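PDB 6SMT: 6-phosphogluconate dehydrogenase, NAD-binding from Mycolicibacterium smegmatis MC2 155, which acts as an S-enantioselective imine reductase, binding NADPH in a Rossmann-type domain and probably drawing on it for the hydride that reduces imines. Local coordinates for residues L55-T59 against P60-I64; V72-D76 against H77-D81; T85-G88 against D89-G93; A143-Q146 against A147-D150; G154-D157 against T158-Q161. All coordinates share one frame; numbering follows the deposited sequence.

All five contacts are local turns and helix ends in the NADPH-binding Rossmann-type domain. They follow one another along the chain without overlap. Contacts 2 and 3 lie at the start and end of helix 77-87, with centres about 15 Å apart. Contacts 4 and 5 do the same for helix 146-156, about 14 Å apart. Contact 1 opens helix 60-65, which follows edge strand 55-56. Contact 1 packs on contact 3 through Ala-61, Ile-64, Ala-87 and Ala-90, with centres about 11 Å apart. Contact 2 alone touches NADPH. The others lie at joints between the sheet and the helices around it.

Contact 1 (L55-T59 against P60-I64); sequences LSAPT and PAAAI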
loop_
_atom_site.group_PDB
_atom_site.type_symbol
_atom_site.label_atom_id
_atom_site.label_comp_id
_atom_site.label_asym_id
_atom_site.label_seq_id
_atom_site.Cartn_x
_atom_site.Cartn_y
_atom_site.Cartn_z
ATOM N N LEU B 55 26.339 -29.181 1.374
ATOM C CA LEU B 55 26.225 -30.577 0.938
ATOM C C LEU B 55 24.966 -30.738 0.130
ATOM O O LEU B 55 23.976 -30.069 0.436
ATOM C CB LEU B 55 26.136 -31.490 2.168
ATOM C CG LEU B 55 27.276 -31.328 3.158
ATOM C CD1 LEU B 55 27.021 -32.077 4.477
ATOM C CD2 LEU B 55 28.526 -31.885 2.495
ATOM N N SER B 56 24.926 -31.569 -0.892
ATOM C CA SER B 56 23.618 -31.830 -1.537
ATOM C C SER B 56 23.252 -33.284 -1.347
ATOM O O SER B 56 24.109 -34.100 -0.968
ATOM C CB SER B 56 23.481 -31.368 -2.942
ATOM O OG SER B 56 24.364 -32.079 -3.733
ATOM N N ALA B 57 21.974 -33.538 -1.372
ATOM C CA ALA B 57 21.437 -34.891 -1.161
ATOM C C ALA B 57 20.582 -35.187 -2.373
ATOM O O ALA B 57 19.903 -34.361 -2.966
ATOM C CB ALA B 57 20.600 -34.995 0.116
ATOM N N PRO B 58 20.538 -36.464 -2.803
ATOM C CA PRO B 58 19.804 -36.743 -4.034
ATOM C C PRO B 58 18.280 -36.862 -3.931
ATOM O O PRO B 58 17.649 -36.742 -4.891
ATOM C CB PRO B 58 20.498 -38.074 -4.398
ATOM C CG PRO B 58 20.741 -38.729 -3.056
ATOM C CD PRO B 58 21.283 -37.587 -2.198
ATOM N N THR B 59 17.748 -37.114 -2.749
ATOM C CA THR B 59 16.310 -37.352 -2.562
ATOM C C THR B 59 15.872 -36.543 -1.336
ATOM O O THR B 59 16.695 -36.240 -0.459
ATOM C CB THR B 59 15.994 -38.828 -2.298
ATOM O OG1 THR B 59 16.522 -39.227 -1.042
ATOM C CG2 THR B 59 16.474 -39.702 -3.447
ATOM N N PRO B 60 14.563 -36.234 -1.209
ATOM C CA PRO B 60 14.069 -35.648 0.047
ATOM C C PRO B 60 14.324 -36.476 1.289
ATOM O O PRO B 60 14.688 -35.973 2.312
ATOM C CB PRO B 60 12.571 -35.533 -0.136
ATOM C CG PRO B 60 12.442 -35.455 -1.616
ATOM C CD PRO B 60 13.516 -36.351 -2.233
ATOM N N ALA B 61 14.219 -37.826 1.240
ATOM C CA ALA B 61 14.531 -38.645 2.418
ATOM C C ALA B 61 15.985 -38.482 2.839
ATOM O O ALA B 61 16.271 -38.324 4.001
ATOM C CB ALA B 61 14.248 -40.103 2.071
ATOM N N ALA B 62 16.919 -38.566 1.902
ATOM C CA ALA B 62 18.340 -38.419 2.249
ATOM C C ALA B 62 18.651 -37.001 2.750
ATOM O O ALA B 62 19.400 -36.869 3.725
ATOM C CB ALA B 62 19.218 -38.753 1.069
ATOM N N ALA B 63 17.979 -36.027 2.172
ATOM C CA ALA B 63 18.174 -34.620 2.619
ATOM C C ALA B 63 17.716 -34.468 4.071
ATOM O O ALA B 63 18.454 -33.894 4.863
ATOM C CB ALA B 63 17.453 -33.724 1.662
ATOM N N ILE B 64 16.509 -34.895 4.378
ATOM C CA ILE B 64 15.941 -34.739 5.732
ATOM C C ILE B 64 16.748 -35.581 6.733
ATOM O O ILE B 64 17.109 -35.129 7.811
ATOM C CB ILE B 64 14.435 -35.028 5.709
ATOM C CG1 ILE B 64 13.755 -33.884 4.964
ATOM C CG2 ILE B 64 13.924 -35.197 7.119
ATOM C CD1 ILE B 64 12.336 -34.117 4.715
#
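An N-cap starts helix 60-65 here, and Thr-59 supplies it. Its OG1 accepts from Ala-62 N at 3.0 Å, with a nearly straight N-H...O angle of 168°. The hydroxyl is placed for this because OG1 sits between the backbone N and carbonyl carbon (chi1 67°), which brings it back over the first turn. The same residue gives its carbonyl to the helix: Ala-63 N donates to Thr-59 O at 2.9 Å. Two amides of the first turn are thus satisfied by one residue. The turn links strand 55-56, at the edge of the Rossmann-type sheet, to its helix. Just ahead of the cap, the methyl of Ala-57 points at the helix. Its CB lies 3.7 Å from Ala-63 CB and 4.1 Å from Ala-62 CB. Pro-58 adds its CD, 4.0 Å from Ala-62 CB. Pro-60 is the first helical residue. Its ring packs on Trp-39, Leu-16 and helix 77-87. Ala-63 also touches Trp-39 of strand 35-39, and the backbone of Ala-57 is hydrogen-bonded to Val-38 of that strand.

Contact 2 (V72-D76 against H77-D81); sequences VNVVD and HDAVD. With NDP (NADPH dihydro-nicotinamide-adenine-dinucleotide phosphate), chain L.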
loop_
_atom_site.group_PDB
_atom_site.type_symbol
_atom_site.label_atom_id
_atom_site.label_comp_id
_atom_site.label_asym_id
_atom_site.label_seq_id
_atom_site.Cartn_x
_atom_site.Cartn_y
_atom_site.Cartn_z
ATOM N N VAL B 72 11.322 -26.350 4.558
ATOM C CA VAL B 72 10.707 -26.634 3.257
ATOM C C VAL B 72 10.169 -25.338 2.638
ATOM O O VAL B 72 9.243 -24.749 3.170
ATOM C CB VAL B 72 9.638 -27.719 3.336
ATOM C CG1 VAL B 72 9.244 -28.097 1.946
ATOM C CG2 VAL B 72 10.075 -28.927 4.179
ATOM N N ASN B 73 10.850 -24.853 1.608
ATOM C CA ASN B 73 10.614 -23.507 1.043
ATOM C C ASN B 73 10.284 -23.640 -0.429
ATOM O O ASN B 73 11.209 -23.527 -1.266
ATOM C CB ASN B 73 11.793 -22.604 1.345
ATOM C CG ASN B 73 11.597 -21.180 0.875
ATOM O OD1 ASN B 73 12.299 -20.734 -0.044
ATOM N ND2 ASN B 73 10.606 -20.485 1.447
ATOM N N VAL B 74 9.035 -23.924 -0.746
ATOM C CA VAL B 74 8.567 -24.178 -2.109
ATOM C C VAL B 74 7.272 -23.405 -2.341
ATOM O O VAL B 74 6.783 -22.721 -1.444
ATOM C CB VAL B 74 8.451 -25.685 -2.361
ATOM C CG1 VAL B 74 9.807 -26.359 -2.371
ATOM C CG2 VAL B 74 7.513 -26.336 -1.388
ATOM N N VAL B 75 6.698 -23.547 -3.513
ATOM C CA VAL B 75 5.608 -22.627 -3.937
ATOM C C VAL B 75 4.400 -22.754 -3.031
ATOM O O VAL B 75 3.863 -21.715 -2.673
ATOM C CB VAL B 75 5.253 -22.841 -5.407
ATOM C CG1 VAL B 75 4.685 -24.222 -5.663
ATOM C CG2 VAL B 75 4.260 -21.745 -5.843
ATOM N N ASP B 76 3.962 -23.943 -2.627
ATOM C CA ASP B 76 2.755 -24.099 -1.829
ATOM C C ASP B 76 2.781 -25.410 -1.065
ATOM O O ASP B 76 3.773 -26.165 -1.153
ATOM C CB ASP B 76 1.506 -23.987 -2.710
ATOM C CG ASP B 76 1.358 -25.118 -3.758
ATOM O OD1 ASP B 76 2.058 -26.103 -3.738
ATOM O OD2 ASP B 76 0.509 -24.952 -4.758
ATOM N N HIS B 77 1.726 -25.712 -0.284
ATOM C CA HIS B 77 1.660 -26.933 0.528
ATOM C C HIS B 77 1.337 -28.155 -0.339
ATOM O O HIS B 77 1.669 -29.204 0.148
ATOM C CB HIS B 77 0.824 -26.773 1.781
ATOM C CG HIS B 77 1.609 -26.121 2.868
ATOM N ND1 HIS B 77 1.895 -26.787 4.063
ATOM C CD2 HIS B 77 2.318 -24.938 2.913
ATOM C CE1 HIS B 77 2.675 -26.016 4.841
ATOM N NE2 HIS B 77 2.943 -24.858 4.157
ATOM N N ASP B 78 0.814 -28.014 -1.550
ATOM C CA ASP B 78 0.746 -29.243 -2.392
ATOM C C ASP B 78 2.185 -29.715 -2.681
ATOM O O ASP B 78 2.486 -30.936 -2.548
ATOM C CB ASP B 78 -0.019 -29.033 -3.682
ATOM C CG ASP B 78 -1.534 -28.981 -3.457
ATOM O OD1 ASP B 78 -2.029 -29.536 -2.495
ATOM O OD2 ASP B 78 -2.157 -28.503 -4.348
ATOM N N ALA B 79 3.112 -28.789 -2.922
ATOM C CA ALA B 79 4.529 -29.145 -3.126
ATOM C C ALA B 79 5.119 -29.605 -1.833
ATOM O O ALA B 79 5.852 -30.616 -1.811
ATOM C CB ALA B 79 5.244 -27.982 -3.699
ATOM N N VAL B 80 4.925 -28.906 -0.698
ATOM C CA VAL B 80 5.458 -29.386 0.591
ATOM C C VAL B 80 5.049 -30.837 0.840
ATOM O O VAL B 80 5.904 -31.616 1.220
ATOM C CB VAL B 80 4.977 -28.502 1.764
ATOM C CG1 VAL B 80 5.370 -29.055 3.120
ATOM C CG2 VAL B 80 5.530 -27.097 1.617
ATOM N N ASP B 81 3.752 -31.099 0.682
ATOM C CA ASP B 81 3.224 -32.414 1.090
ATOM C C ASP B 81 3.737 -33.486 0.106
ATOM O O ASP B 81 4.029 -34.611 0.582
ATOM C CB ASP B 81 1.719 -32.355 1.152
ATOM C CG ASP B 81 1.228 -31.465 2.311
ATOM O OD1 ASP B 81 2.052 -31.094 3.219
ATOM O OD2 ASP B 81 -0.018 -31.231 2.382
HETATM P PA NDP L . 8.443 -20.249 -5.682
HETATM O O1A NDP L . 7.287 -19.870 -4.803
HETATM O O2A NDP L . 8.463 -19.835 -7.120
HETATM O O5B NDP L . 8.670 -21.813 -5.557
HETATM C C5B NDP L . 9.735 -22.380 -6.341
HETATM C C4B NDP L . 10.263 -23.593 -5.617
HETATM O O4B NDP L . 9.212 -24.585 -5.434
HETATM C C3B NDP L . 11.362 -24.309 -6.426
HETATM O O3B NDP L . 12.304 -24.923 -5.565
HETATM C C2B NDP L . 10.548 -25.349 -7.165
HETATM O O2B NDP L . 11.225 -26.510 -7.637
HETATM C C1B NDP L . 9.659 -25.794 -6.021
HETATM N N9A NDP L . 8.491 -26.567 -6.428
HETATM C C8A NDP L . 7.383 -26.138 -7.121
HETATM N N7A NDP L . 6.500 -27.092 -7.306
HETATM C C5A NDP L . 7.052 -28.219 -6.718
HETATM C C6A NDP L . 6.641 -29.572 -6.611
HETATM N N6A NDP L . 5.461 -30.026 -7.022
HETATM N N1A NDP L . 7.477 -30.422 -5.976
HETATM C C2A NDP L . 8.646 -29.982 -5.504
HETATM N N3A NDP L . 9.147 -28.743 -5.570
HETATM C C4A NDP L . 8.311 -27.915 -6.207
HETATM O O3 NDP L . 9.853 -19.754 -5.102
HETATM P PN NDP L . 10.424 -18.743 -4.061
HETATM O O1N NDP L . 11.776 -19.190 -3.723
HETATM O O2N NDP L . 10.259 -17.362 -4.587
HETATM O O5D NDP L . 9.442 -18.828 -2.792
HETATM C C5D NDP L . 9.381 -20.006 -1.996
HETATM C C4D NDP L . 8.331 -19.757 -0.941
HETATM O O4D NDP L . 8.792 -18.658 -0.113
HETATM C C3D NDP L . 6.931 -19.382 -1.447
HETATM O O3D NDP L . 5.892 -20.020 -0.715
HETATM C C2D NDP L . 6.888 -17.881 -1.219
HETATM O O2D NDP L . 5.591 -17.324 -1.033
HETATM C C1D NDP L . 7.755 -17.680 -0.003
HETATM N N1N NDP L . 8.396 -16.352 0.065
HETATM C C2N NDP L . 9.146 -15.889 -0.983
HETATM C C3N NDP L . 9.674 -14.642 -0.982
HETATM C C7N NDP L . 10.476 -14.117 -2.105
HETATM O O7N NDP L . 10.859 -12.930 -1.994
HETATM N N7N NDP L . 10.800 -14.860 -3.150
HETATM C C4N NDP L . 9.426 -13.745 0.128
HETATM C C5N NDP L . 8.681 -14.303 1.238
HETATM C C6N NDP L . 8.232 -15.539 1.214
HETATM P P2B NDP L . 12.012 -26.375 -9.054
HETATM O O1X NDP L . 12.313 -27.860 -9.420
HETATM O O2X NDP L . 11.025 -25.758 -10.042
HETATM O O3X NDP L . 13.213 -25.531 -8.903
HETATM O O HOH W 1 -0.929 -26.944 -6.117
#
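This turn is part of the NADPH pocket of the Rossmann-type domain. It runs from the end of strand 69-72 into helix 77-87. Asp-76 is the N-cap. Its OD1 accepts from Ala-79 N at 3.0 Å, met nearly along the C-O axis of the carboxylate. A chi1 of 65° folds the carboxylate back toward the helix start and brings OD1 to Ala-79 N. Asp-76 O accepts from Val-80 N.

Valine methyls pack on Ala-79 and Val-80. Val-74 CG2 lies 3.6 Å from Ala-79 CB and 3.7 Å from Val-80 CG2. Val-72 CG1 reaches the same CG2 of Val-80, and these two side chains meet at a slant. Val-80 CG2 also stands over the centre of one face of the His-77 ring, whose ND1 is bonded to Thr-110.

The cofactor lies along the turn. Asn-73 ND2 makes a weak bond to O4D of NADPH, and also bonds to Leu-99 O. O3D of the nicotinamide ribose is 2.9 Å from Val-74 O, with Val-75 O also near. Ala-79 CB is 3.5 Å from C5A of the adenine, and Val-75 CG1 is 3.6 Å from C8A. Asp-78 OD1 has a salt bridge to Arg-106. Water 1 bridges the two aspartates, donating to Asp-76 OD2 at 2.8 Å and to Asp-78 OD2 at 2.7 Å.

Contact 3 (T85-G88 against D89-G93); sequences TAAG and DAPAG
The methyl of Ala-87 meets two neighbours across the turn. Its CB is 4.4 Å from Ala-90 CB and 4.3 Å from Pro-91 CD. The three groups form a loose apolar cluster. The first bond of the Asp-89 side chain points away from 85-88, though Asp-89 CB still lies 3.7 Å from Gly-88 C.

The backbone turns sharply here. Ala-87 to Ala-90 form a type II' beta turn, closed by Ala-90 N donating to Ala-87 O at 3.1 Å. The donor is tilted 32° from the carbonyl plane, and the N-H...O angle is 159°. Gly-88 is the first residue to leave the helix, with a phi of 52°. Positive phi favours glycine. The chain then folds again in a type I turn, where Ala-92 N bonds to Asp-89 O at 2.9 Å. Pro-91 lies within this second turn. Its CD is turned to the Gly-88 carbonyl, 3.2 Å from Gly-88 O.

The two turns end helix 77-87 and lead to strand 95-98. Ala-87 and Ala-90 lie against Ile-64 of helix 60-65, and Ala-87 also meets Pro-60 there. Asp-89 and Pro-91 rest on Val-117 of the loop after helix 104-116.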
loop_
_atom_site.group_PDB
_atom_site.type_symbol
_atom_site.label_atom_id
_atom_site.label_comp_id
_atom_site.label_asym_id
_atom_site.label_seq_id
_atom_site.Cartn_x
_atom_site.Cartn_y
_atom_site.Cartn_z
ATOM N N THR B 85 5.837 -36.569 1.476
ATOM C CA THR B 85 5.391 -37.944 1.081
ATOM C C THR B 85 6.639 -38.677 0.543
ATOM O O THR B 85 6.838 -39.889 0.973
ATOM C CB THR B 85 4.241 -37.936 0.092
ATOM O OG1 THR B 85 3.196 -37.232 0.776
ATOM C CG2 THR B 85 3.863 -39.349 -0.310
ATOM N N ALA B 86 7.392 -38.096 -0.383
ATOM C CA ALA B 86 8.621 -38.703 -0.952
ATOM C C ALA B 86 9.614 -39.005 0.160
ATOM O O ALA B 86 10.406 -40.035 0.012
ATOM C CB ALA B 86 9.235 -37.872 -2.028
ATOM N N ALA B 87 9.692 -38.218 1.244
ATOM C CA ALA B 87 10.669 -38.406 2.330
ATOM C C ALA B 87 10.336 -39.597 3.234
ATOM O O ALA B 87 11.202 -40.006 3.989
ATOM C CB ALA B 87 10.797 -37.173 3.163
ATOM N N GLY B 88 9.108 -40.090 3.172
ATOM C CA GLY B 88 8.640 -41.243 3.952
ATOM C C GLY B 88 8.930 -41.077 5.437
ATOM O O GLY B 88 8.484 -40.072 6.048
ATOM N N ASP B 89 9.700 -41.982 6.056
ATOM C CA ASP B 89 9.914 -41.955 7.528
ATOM C C ASP B 89 11.137 -41.123 7.913
ATOM O O ASP B 89 11.448 -41.043 9.114
ATOM C CB ASP B 89 10.072 -43.388 8.069
ATOM C CG ASP B 89 8.796 -44.178 7.866
ATOM O OD1 ASP B 89 7.720 -43.642 8.231
ATOM O OD2 ASP B 89 8.905 -45.363 7.363
ATOM N N ALA B 90 11.792 -40.451 6.951
ATOM C CA ALA B 90 13.015 -39.647 7.231
ATOM C C ALA B 90 12.762 -38.592 8.288
ATOM O O ALA B 90 13.672 -38.304 9.077
ATOM C CB ALA B 90 13.614 -39.028 5.999
ATOM N N PRO B 91 11.567 -37.935 8.343
ATOM C CA PRO B 91 11.386 -36.982 9.418
ATOM C C PRO B 91 11.316 -37.474 10.853
ATOM O O PRO B 91 11.288 -36.716 11.789
ATOM C CB PRO B 91 10.071 -36.275 9.071
ATOM C CG PRO B 91 9.861 -36.532 7.613
ATOM C CD PRO B 91 10.427 -37.933 7.409
ATOM N N ALA B 92 11.317 -38.831 11.042
ATOM C CA ALA B 92 11.117 -39.378 12.390
ATOM C C ALA B 92 12.181 -38.809 13.334
ATOM O O ALA B 92 13.395 -38.917 12.992
ATOM C CB ALA B 92 11.178 -40.921 12.349
ATOM N N GLY B 93 11.799 -38.303 14.483
ATOM C CA GLY B 93 12.761 -37.800 15.474
ATOM C C GLY B 93 13.443 -36.490 15.058
ATOM O O GLY B 93 14.351 -36.066 15.750
#

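Contact 4 (A143-Q146 against A147-D150); sequences AGPQ and ALFD
Gln-146 O accepts from Asp-150 N at 2.9 Å. Pro-145 O takes two amides. Phe-149 N bonds to it at 3.2 Å, and Leu-148 N adds a weak bond at 3.0 Å. Water 2 joins the side chains one turn apart. It accepts from Gln-146 NE2 at 2.8 Å and donates to Asp-150 OD1 at 2.7 Å. The Gln-146 chain is extended, with CG anti to the backbone N (chi1 -167°), and its NE2 reaches the water. The amide and carboxylate planes are 52° apart, and the water links the two groups. Both residues also touch a crystal neighbour, which may influence their pose. Gln-146 N is itself bonded to Glu-167.

Apolar packing follows. Pro-145 CB meets Leu-148 CB at 4.0 Å, and both residues rest on Leu-122 of strand 120-126. Phe-149 CB lies near Gln-146 O, and its ring meets those of Trp-164 and Phe-142. The carbonyl of Gly-144 is bonded to Trp-164. Together these make a strand-to-helix turn, with Pro-145 as N-cap, joining strand 139-143 to helix 146-156 in the Rossmann-type domain.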
loop_
_atom_site.group_PDB
_atom_site.type_symbol
_atom_site.label_atom_id
_atom_site.label_comp_id
_atom_site.label_asym_id
_atom_site.label_seq_id
_atom_site.Cartn_x
_atom_site.Cartn_y
_atom_site.Cartn_z
ATOM N N ALA B 143 4.591 -20.686 14.169
ATOM C CA ALA B 143 3.475 -21.241 14.965
ATOM C C ALA B 143 3.678 -22.742 15.196
ATOM O O ALA B 143 4.220 -23.449 14.345
ATOM C CB ALA B 143 2.131 -20.985 14.317
ATOM N N GLY B 144 3.229 -23.195 16.360
ATOM C CA GLY B 144 3.392 -24.580 16.799
ATOM C C GLY B 144 3.930 -24.609 18.214
ATOM O O GLY B 144 3.906 -23.582 18.898
ATOM N N PRO B 145 4.375 -25.774 18.678
ATOM C CA PRO B 145 4.751 -25.835 20.103
ATOM C C PRO B 145 5.832 -24.845 20.490
ATOM O O PRO B 145 6.860 -24.809 19.854
ATOM C CB PRO B 145 5.236 -27.274 20.192
ATOM C CG PRO B 145 4.439 -27.998 19.171
ATOM C CD PRO B 145 4.341 -27.045 17.988
ATOM N N GLN B 146 5.610 -24.076 21.552
ATOM C CA GLN B 146 6.557 -23.038 22.009
ATOM C C GLN B 146 7.908 -23.624 22.306
ATOM O O GLN B 146 8.928 -23.085 21.862
ATOM C CB GLN B 146 6.050 -22.232 23.194
ATOM C CG GLN B 146 6.902 -20.992 23.426
ATOM C CD GLN B 146 6.326 -20.095 24.511
ATOM O OE1 GLN B 146 5.345 -20.469 25.185
ATOM N NE2 GLN B 146 6.960 -18.947 24.708
ATOM N N ALA B 147 7.958 -24.777 22.929
ATOM C CA ALA B 147 9.258 -25.360 23.287
ATOM C C ALA B 147 10.031 -25.749 22.063
ATOM O O ALA B 147 11.260 -25.736 22.106
ATOM C CB ALA B 147 9.003 -26.612 24.112
ATOM N N LEU B 148 9.342 -26.142 20.996
ATOM C CA LEU B 148 10.020 -26.573 19.754
ATOM C C LEU B 148 10.583 -25.335 19.066
ATOM O O LEU B 148 11.743 -25.345 18.563
ATOM C CB LEU B 148 8.994 -27.305 18.896
ATOM C CG LEU B 148 9.507 -27.801 17.563
ATOM C CD1 LEU B 148 10.568 -28.840 17.828
ATOM C CD2 LEU B 148 8.338 -28.403 16.786
ATOM N N PHE B 149 9.849 -24.221 19.023
ATOM C CA PHE B 149 10.410 -22.959 18.557
ATOM C C PHE B 149 11.670 -22.606 19.381
ATOM O O PHE B 149 12.675 -22.252 18.834
ATOM C CB PHE B 149 9.350 -21.876 18.628
ATOM C CG PHE B 149 9.898 -20.513 18.354
ATOM C CD1 PHE B 149 10.150 -20.071 17.059
ATOM C CD2 PHE B 149 10.108 -19.639 19.390
ATOM C CE1 PHE B 149 10.676 -18.811 16.824
ATOM C CE2 PHE B 149 10.584 -18.383 19.178
ATOM C CZ PHE B 149 10.916 -17.978 17.899
ATOM N N ASP B 150 11.554 -22.704 20.695
ATOM C CA ASP B 150 12.702 -22.325 21.548
ATOM C C ASP B 150 13.911 -23.228 21.262
ATOM O O ASP B 150 15.056 -22.707 21.294
ATOM C CB ASP B 150 12.285 -22.412 23.021
ATOM C CG ASP B 150 11.202 -21.409 23.363
ATOM O OD1 ASP B 150 11.111 -20.311 22.753
ATOM O OD2 ASP B 150 10.504 -21.674 24.346
HETATM O O HOH W 2 9.238 -18.374 23.095
#

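Contact 5 (G154-D157 against T158-Q161); sequences GVLD and TLGQ
Thr-158 opens the turn that takes the chain from helix 146-156 to strand 161-164 of the Rossmann-type domain. Its hydroxyl bonds back to the helix, with OG1 donating to Val-155 O at 2.9 Å. It meets the oxygen almost head-on, at 169°. A chi1 of 68° turns the hydroxyl back toward Val-155. Thr-158 N donates to the same oxygen at 3.2 Å, from well above the carbonyl plane. Val-155 O is therefore gripped twice by one residue. Thr-158 CG2 is 3.4 Å from Val-155 O, and the side chain packs on Leu-29.

Leu-159 comes next. Its N donates to Leu-156 O at 2.9 Å, again from above the carbonyl plane. Its CD1 meets Leu-156 CD2 at 4.2 Å, and the two side chains meet at an angle. Leu-159 goes on to Leu-25, Ala-28 and Leu-29 of helix 20-31, while Leu-156 reaches Phe-142 and Leu-162.

Gly-160 adopts a backbone shape that only glycine takes easily. Its N makes a weak bond of 3.5 Å to Asp-157 O. Asp-157 OD1 has a salt bridge to Arg-153. Water 3 donates to that OD1 at 2.6 Å and to Gly-160 O at 2.8 Å.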
loop_
_atom_site.group_PDB
_atom_site.type_symbol
_atom_site.label_atom_id
_atom_site.label_comp_id
_atom_site.label_asym_id
_atom_site.label_seq_id
_atom_site.Cartn_x
_atom_site.Cartn_y
_atom_site.Cartn_z
ATOM N N GLY B 154 17.919 -20.638 18.064
ATOM C CA GLY B 154 19.336 -20.242 17.924
ATOM C C GLY B 154 19.832 -20.407 16.494
ATOM O O GLY B 154 20.526 -19.521 15.983
ATOM N N VAL B 155 19.469 -21.463 15.809
ATOM C CA VAL B 155 19.721 -21.615 14.352
ATOM C C VAL B 155 18.876 -20.589 13.612
ATOM O O VAL B 155 19.349 -19.889 12.707
ATOM C CB VAL B 155 19.467 -23.051 13.916
ATOM C CG1 VAL B 155 19.305 -23.187 12.423
ATOM C CG2 VAL B 155 20.590 -23.897 14.476
ATOM N N LEU B 156 17.588 -20.511 13.925
ATOM C CA LEU B 156 16.667 -19.701 13.091
ATOM C C LEU B 156 17.075 -18.222 13.199
ATOM O O LEU B 156 16.761 -17.455 12.293
ATOM C CB LEU B 156 15.239 -19.948 13.585
ATOM C CG LEU B 156 14.643 -21.338 13.279
ATOM C CD1 LEU B 156 13.375 -21.578 14.016
ATOM C CD2 LEU B 156 14.476 -21.606 11.810
ATOM N N ASP B 157 17.566 -17.769 14.348
ATOM C CA ASP B 157 17.871 -16.327 14.536
ATOM C C ASP B 157 18.891 -15.818 13.529
ATOM O O ASP B 157 18.881 -14.616 13.303
ATOM C CB ASP B 157 18.519 -16.103 15.902
ATOM C CG ASP B 157 17.568 -15.892 17.058
ATOM O OD1 ASP B 157 16.431 -15.405 16.806
ATOM O OD2 ASP B 157 17.952 -16.248 18.205
ATOM N N THR B 158 19.644 -16.712 12.857
ATOM C CA THR B 158 20.582 -16.274 11.825
ATOM C C THR B 158 19.804 -15.810 10.578
ATOM O O THR B 158 20.392 -15.115 9.765
ATOM C CB THR B 158 21.581 -17.382 11.447
ATOM O OG1 THR B 158 20.953 -18.464 10.790
ATOM C CG2 THR B 158 22.244 -18.017 12.638
ATOM N N LEU B 159 18.508 -16.111 10.463
ATOM C CA LEU B 159 17.794 -15.742 9.210
ATOM C C LEU B 159 17.184 -14.351 9.305
ATOM O O LEU B 159 16.934 -13.709 8.260
ATOM C CB LEU B 159 16.685 -16.758 9.003
ATOM C CG LEU B 159 17.097 -18.211 8.816
ATOM C CD1 LEU B 159 15.878 -19.073 8.789
ATOM C CD2 LEU B 159 18.023 -18.266 7.575
ATOM N N GLY B 160 16.912 -13.877 10.517
ATOM C CA GLY B 160 16.124 -12.644 10.652
ATOM C C GLY B 160 15.514 -12.492 12.026
ATOM O O GLY B 160 15.824 -13.270 12.931
ATOM N N GLN B 161 14.726 -11.476 12.227
ATOM C CA GLN B 161 13.927 -11.301 13.426
ATOM C C GLN B 161 12.768 -12.289 13.418
ATOM O O GLN B 161 12.167 -12.497 12.341
ATOM C CB GLN B 161 13.358 -9.882 13.555
ATOM C CG GLN B 161 14.491 -8.866 13.553
ATOM C CD GLN B 161 14.135 -7.541 14.162
ATOM O OE1 GLN B 161 13.668 -7.490 15.311
ATOM N NE2 GLN B 161 14.468 -6.488 13.435
HETATM O O HOH W 3 16.649 -13.161 15.586
#